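Uncharacterized protein (Tetranychus urticae, PDB 5UK3) probably catalyses the bicarbonate-dependent breakdown of cyanate to ammonia and carbon dioxide, as a cyanase. Local coordinates at residues 40-45 against 68-73; 33-38 against 51-56. All blocks are in the same frame, centred on the assembly; numbering follows the deposited sequence.

Contact 1 (40-45 against 68-73); sequences QLLSVN and CDTLGI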
loop_
_atom_site.group_PDB
_atom_site.type_symbol
_atom_site.label_atom_id
_atom_site.label_comp_id
_atom_site.label_asym_id
_atom_site.label_seq_id
_atom_site.Cartn_x
_atom_site.Cartn_y
_atom_site.Cartn_z
ATOM N N GLN I 40 -36.713 -16.759 12.923
ATOM C CA GLN I 40 -37.562 -17.794 13.434
ATOM C C GLN I 40 -38.873 -17.846 12.703
ATOM O O GLN I 40 -39.407 -18.920 12.513
ATOM C CB GLN I 40 -37.763 -17.582 14.898
ATOM C CG GLN I 40 -38.160 -18.772 15.722
ATOM C CD GLN I 40 -37.725 -18.528 17.168
ATOM O OE1 GLN I 40 -36.997 -17.533 17.487
ATOM N NE2 GLN I 40 -38.190 -19.398 18.071
ATOM N N LEU I 41 -39.417 -16.701 12.328
ATOM C CA LEU I 41 -40.677 -16.687 11.600
ATOM C C LEU I 41 -40.530 -17.311 10.226
ATOM O O LEU I 41 -41.407 -18.016 9.756
ATOM C CB LEU I 41 -41.225 -15.273 11.485
ATOM C CG LEU I 41 -41.613 -14.641 12.813
ATOM C CD1 LEU I 41 -42.004 -13.191 12.592
ATOM C CD2 LEU I 41 -42.759 -15.417 13.436
ATOM N N LEU I 42 -39.409 -17.028 9.584
ATOM C CA LEU I 42 -39.133 -17.524 8.252
ATOM C C LEU I 42 -38.458 -18.891 8.169
ATOM O O LEU I 42 -38.303 -19.422 7.079
ATOM C CB LEU I 42 -38.283 -16.492 7.507
ATOM C CG LEU I 42 -39.018 -15.140 7.303
ATOM C CD1 LEU I 42 -38.084 -14.007 6.998
ATOM C CD2 LEU I 42 -40.019 -15.237 6.186
ATOM N N SER I 43 -38.058 -19.462 9.318
ATOM C CA SER I 43 -37.363 -20.771 9.399
ATOM C C SER I 43 -36.054 -20.829 8.616
ATOM O O SER I 43 -35.852 -21.726 7.806
ATOM C CB SER I 43 -38.296 -21.908 8.973
ATOM O OG SER I 43 -39.346 -22.066 9.926
ATOM N N VAL I 44 -35.196 -19.828 8.823
ATOM C CA VAL I 44 -33.902 -19.722 8.148
ATOM C C VAL I 44 -32.813 -19.293 9.136
ATOM O O VAL I 44 -33.111 -18.787 10.220
ATOM C CB VAL I 44 -33.923 -18.709 6.991
ATOM C CG1 VAL I 44 -34.890 -19.139 5.912
ATOM C CG2 VAL I 44 -34.263 -17.291 7.474
ATOM N N ASN I 45 -31.565 -19.506 8.735
ATOM C CA ASN I 45 -30.418 -19.132 9.523
ATOM C C ASN I 45 -30.407 -17.619 9.753
ATOM O O ASN I 45 -30.486 -16.852 8.818
ATOM C CB ASN I 45 -29.107 -19.519 8.802
ATOM C CG ASN I 45 -27.880 -19.258 9.638
ATOM O OD1 ASN I 45 -27.837 -19.542 10.860
ATOM N ND2 ASN I 45 -26.889 -18.686 9.034
ATOM N N CYS I 68 -40.729 -9.538 2.466
ATOM C CA CYS I 68 -41.458 -8.315 2.285
ATOM C C CYS I 68 -42.696 -8.200 3.176
ATOM O O CYS I 68 -43.030 -7.144 3.654
ATOM C CB CYS I 68 -41.806 -8.139 0.800
ATOM S SG CYS I 68 -40.344 -7.883 -0.243
ATOM N N ASP I 69 -43.450 -9.260 3.303
ATOM C CA ASP I 69 -44.615 -9.246 4.168
ATOM C C ASP I 69 -44.289 -9.110 5.614
ATOM O O ASP I 69 -45.080 -8.561 6.373
ATOM C CB ASP I 69 -45.243 -10.655 4.015
ATOM C CG ASP I 69 -46.131 -10.811 2.795
ATOM O OD1 ASP I 69 -46.169 -9.832 2.010
ATOM O OD2 ASP I 69 -46.697 -11.954 2.599
ATOM N N THR I 70 -43.220 -9.769 6.015
ATOM C CA THR I 70 -42.789 -9.753 7.384
ATOM C C THR I 70 -42.438 -8.322 7.799
ATOM O O THR I 70 -42.840 -7.873 8.883
ATOM C CB THR I 70 -41.588 -10.660 7.546
ATOM O OG1 THR I 70 -41.944 -11.978 7.113
ATOM C CG2 THR I 70 -41.131 -10.697 8.996
ATOM N N LEU I 71 -41.747 -7.621 6.913
ATOM C CA LEU I 71 -41.519 -6.194 7.032
ATOM C C LEU I 71 -42.743 -5.448 6.496
ATOM O O LEU I 71 -43.726 -6.040 5.982
ATOM C CB LEU I 71 -40.305 -5.818 6.230
ATOM C CG LEU I 71 -39.009 -6.579 6.601
ATOM C CD1 LEU I 71 -37.892 -6.334 5.597
ATOM C CD2 LEU I 71 -38.524 -6.203 7.986
ATOM N N GLY I 72 -42.751 -4.142 6.632
ATOM C CA GLY I 72 -43.912 -3.364 6.100
ATOM C C GLY I 72 -44.113 -3.405 4.600
ATOM O O GLY I 72 -45.203 -3.133 4.132
ATOM N N ILE I 73 -43.071 -3.766 3.865
ATOM C CA ILE I 73 -42.887 -3.314 2.485
ATOM C C ILE I 73 -43.604 -4.077 1.375
ATOM O O ILE I 73 -44.123 -5.168 1.586
ATOM C CB ILE I 73 -41.394 -3.246 2.093
ATOM C CG1 ILE I 73 -40.754 -4.591 2.191
ATOM C CG2 ILE I 73 -40.635 -2.263 2.973
ATOM C CD1 ILE I 73 -39.374 -4.595 1.614
#
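Thr70, in the last turn of helix 61-70, meets two consecutive leucines at the end of helix 35-42, and both meetings are van der Waals contacts made by branch ends. The nearer one joins Leu42 CD2 to Thr70 OG1 at 3.9 Å, where the two side chains run obliquely across one another. More loosely, Leu41 CD1 comes to 4.5 Å from Thr70 CG2, methyl to methyl. The torsion of Thr70 (chi1 -57°) divides its branches between the two leucines: OG1, anti to the carbonyl carbon, is directed to Leu42, and CG2, anti to the backbone N, to Leu41.

The polar interaction is within helix 61-70. Thr70 OG1 is hydrogen-bonded to the carbonyl oxygen of Arg66, one turn back, and therefore presents to Leu42 a hydroxyl that already has a partner.

The geometry agrees with a light contact: the closest CA atoms, those of Leu41 and Thr70, are 8.4 Å apart, and the two segments together bury 102 Å². Leu42 is buried and also packs on Arg66 and Ile67 of helix 61-70, whereas Leu41 is exposed. Directly beyond them the chain leaves helix 35-42 through Ser43, whose phi is positive (59°), and reaches Asn45, the N-cap of helix 46-53. After helix 61-70, Leu71 is the first residue to depart from helical geometry. The C-terminal ends of helices 35-42 and 61-70 thus meet through side chains within the all-helical N-terminal domain of cyanase, which belongs to the helix-turn-helix clan.

Contact 2 (33-38 against 51-56); sequences LTYQQM and SVLHGQ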
loop_
_atom_site.group_PDB
_atom_site.type_symbol
_atom_site.label_atom_id
_atom_site.label_comp_id
_atom_site.label_asym_id
_atom_site.label_seq_id
_atom_site.Cartn_x
_atom_site.Cartn_y
_atom_site.Cartn_z
ATOM N N LEU I 33 -38.811 -5.322 15.001
ATOM C CA LEU I 33 -38.399 -6.712 14.789
ATOM C C LEU I 33 -36.912 -6.922 15.021
ATOM O O LEU I 33 -36.088 -6.093 14.600
ATOM C CB LEU I 33 -38.699 -7.133 13.357
ATOM C CG LEU I 33 -40.139 -7.546 13.067
ATOM C CD1 LEU I 33 -40.374 -7.587 11.566
ATOM C CD2 LEU I 33 -40.452 -8.910 13.690
ATOM N N THR I 34 -36.557 -8.003 15.713
ATOM C CA THR I 34 -35.162 -8.371 15.846
ATOM C C THR I 34 -34.808 -9.347 14.723
ATOM O O THR I 34 -35.687 -9.955 14.135
ATOM C CB THR I 34 -34.855 -9.027 17.193
ATOM O OG1 THR I 34 -35.638 -10.207 17.337
ATOM C CG2 THR I 34 -35.124 -8.075 18.329
ATOM N N TYR I 35 -33.515 -9.432 14.385
ATOM C CA TYR I 35 -33.039 -10.360 13.367
ATOM C C TYR I 35 -33.398 -11.779 13.804
ATOM O O TYR I 35 -33.856 -12.564 12.989
ATOM C CB TYR I 35 -31.544 -10.203 13.119
ATOM C CG TYR I 35 -31.091 -8.911 12.491
ATOM C CD1 TYR I 35 -31.325 -8.631 11.120
ATOM C CD2 TYR I 35 -30.408 -7.968 13.246
ATOM C CE1 TYR I 35 -30.917 -7.432 10.510
ATOM C CE2 TYR I 35 -29.970 -6.791 12.667
ATOM C CZ TYR I 35 -30.224 -6.520 11.272
ATOM O OH TYR I 35 -29.713 -5.329 10.743
ATOM N N GLN I 36 -33.213 -12.089 15.088
ATOM C CA GLN I 36 -33.679 -13.370 15.672
ATOM C C GLN I 36 -35.132 -13.697 15.358
ATOM O O GLN I 36 -35.450 -14.757 14.837
ATOM C CB GLN I 36 -33.533 -13.294 17.190
ATOM C CG GLN I 36 -33.950 -14.535 17.987
ATOM C CD GLN I 36 -33.027 -15.692 17.737
ATOM O OE1 GLN I 36 -31.996 -15.825 18.407
ATOM N NE2 GLN I 36 -33.339 -16.495 16.721
ATOM N N GLN I 37 -36.021 -12.756 15.664
ATOM C CA GLN I 37 -37.443 -12.924 15.392
ATOM C C GLN I 37 -37.712 -13.222 13.925
ATOM O O GLN I 37 -38.466 -14.145 13.608
ATOM C CB GLN I 37 -38.262 -11.694 15.827
ATOM C CG GLN I 37 -38.470 -11.602 17.344
ATOM C CD GLN I 37 -38.843 -10.200 17.839
ATOM O OE1 GLN I 37 -39.054 -9.257 17.046
ATOM N NE2 GLN I 37 -38.911 -10.050 19.156
ATOM N N MET I 38 -37.141 -12.416 13.031
ATOM C CA MET I 38 -37.383 -12.598 11.595
ATOM C C MET I 38 -36.991 -14.006 11.152
ATOM O O MET I 38 -37.624 -14.593 10.319
ATOM C CB MET I 38 -36.627 -11.543 10.784
ATOM C CG MET I 38 -37.223 -10.166 10.877
ATOM S SD MET I 38 -36.396 -9.036 9.749
ATOM C CE MET I 38 -36.893 -9.653 8.126
ATOM N N SER I 51 -27.568 -11.214 6.246
ATOM C CA SER I 51 -26.724 -10.877 5.132
ATOM C C SER I 51 -27.519 -10.631 3.842
ATOM O O SER I 51 -27.085 -9.844 3.003
ATOM C CB SER I 51 -25.665 -11.931 4.887
ATOM O OG SER I 51 -26.210 -13.055 4.229
ATOM N N VAL I 52 -28.659 -11.286 3.687
ATOM C CA VAL I 52 -29.525 -11.012 2.552
ATOM C C VAL I 52 -30.035 -9.574 2.645
ATOM O O VAL I 52 -30.069 -8.852 1.650
ATOM C CB VAL I 52 -30.719 -11.994 2.501
ATOM C CG1 VAL I 52 -31.780 -11.501 1.527
ATOM C CG2 VAL I 52 -30.270 -13.371 2.091
ATOM N N LEU I 53 -30.530 -9.205 3.821
ATOM C CA LEU I 53 -31.057 -7.865 4.020
ATOM C C LEU I 53 -29.953 -6.820 3.813
ATOM O O LEU I 53 -30.234 -5.742 3.327
ATOM C CB LEU I 53 -31.666 -7.705 5.402
ATOM C CG LEU I 53 -32.815 -8.610 5.762
ATOM C CD1 LEU I 53 -33.161 -8.394 7.230
ATOM C CD2 LEU I 53 -34.003 -8.347 4.904
ATOM N N HIS I 54 -28.710 -7.134 4.157
ATOM C CA HIS I 54 -27.601 -6.210 3.941
ATOM C C HIS I 54 -27.045 -6.238 2.500
ATOM O O HIS I 54 -26.129 -5.465 2.212
ATOM C CB HIS I 54 -26.466 -6.452 4.928
ATOM C CG HIS I 54 -26.766 -5.983 6.291
ATOM N ND1 HIS I 54 -27.800 -6.488 7.043
ATOM C CD2 HIS I 54 -26.167 -5.057 7.059
ATOM C CE1 HIS I 54 -27.836 -5.887 8.217
ATOM N NE2 HIS I 54 -26.845 -5.017 8.255
ATOM N N GLY I 55 -27.544 -7.129 1.641
ATOM C CA GLY I 55 -27.111 -7.214 0.275
ATOM C C GLY I 55 -25.782 -7.885 0.025
ATOM O O GLY I 55 -25.079 -7.543 -0.942
ATOM N N GLN I 56 -25.369 -8.772 0.928
ATOM C CA GLN I 56 -24.167 -9.593 0.741
ATOM C C GLN I 56 -24.522 -11.028 0.399
ATOM O O GLN I 56 -23.659 -11.869 0.304
ATOM C CB GLN I 56 -23.356 -9.568 2.006
ATOM C CG GLN I 56 -22.726 -8.220 2.268
ATOM C CD GLN I 56 -21.705 -7.854 1.209
ATOM O OE1 GLN I 56 -20.817 -8.651 0.863
ATOM N NE2 GLN I 56 -21.786 -6.646 0.731
#
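Leu53, with 55 Å² covered, reaches from the end of helix 46-53 to two side chains of helix 35-42. Its CD1 methyl does both jobs: it sits at the edge of the Tyr35 ring, near the ring plane, 4.1 Å from Tyr35 CE1, and it meets Met38 CE at 4.0 Å. Leu53 and Met38 point at each other tip to tip, the methionine chain bending at chi3 (68°) to bring its terminal methyl in; Leu53 and Tyr35 instead run alongside, pointing opposite ways.

Tyr35 gives up 51 Å². Its hydroxyl end approaches the edge of the His54 imidazole, OH standing 3.2 Å from His54 CE1, and the two side chains cross at roughly a right angle. The imidazole is tied elsewhere, through a hydrogen bond of His54 ND1 to the carbonyl oxygen of Thr50. As the second and third helices of a domain related to the XRE-type DNA-binding fold, 35-42 and 46-53 probably correspond to the two helices of the helix-turn-helix, and this contact joins the start of the first to the end of the second. With an alanine here, the Tyr35 ring would be lost, and Leu53 CD1 and His54 CE1 would probably be left facing a gap.

Thr34 and Gln37 form a capping box at the start of helix 35-42: Gln37 N donates to Thr34 OG1 at 3.1 Å, while Thr34 N donates to Gln37 OE1 from above the carbonyl plane, 60° out of it. After helix 46-53, Gly55 has positive phi and forms a Schellman motif, with Gln56 N bonded to Ser51 O at 2.9 Å. Glu118 of a third subunit accepts from Tyr35 N through OE1.

Both contacts draw on helix 35-42, contact 1 at its C-terminal end and contact 2 at its start, and their centres lie about 8 Å apart. They touch directly: Leu71 CD2 is 3.8 Å from Met38 CE, and Thr70 O is 3.7 Å from Leu33 CD1. Met38 CE therefore touches both Leu53 and Leu71, connecting the end of helix 46-53 with the residue that follows helix 61-70. Along the chain the segments alternate, and all four belong to the N-terminal domain. The centres of contacts 1 and 2 lie about 17 Å and 11 Å from the chain's centre, on the same side of it.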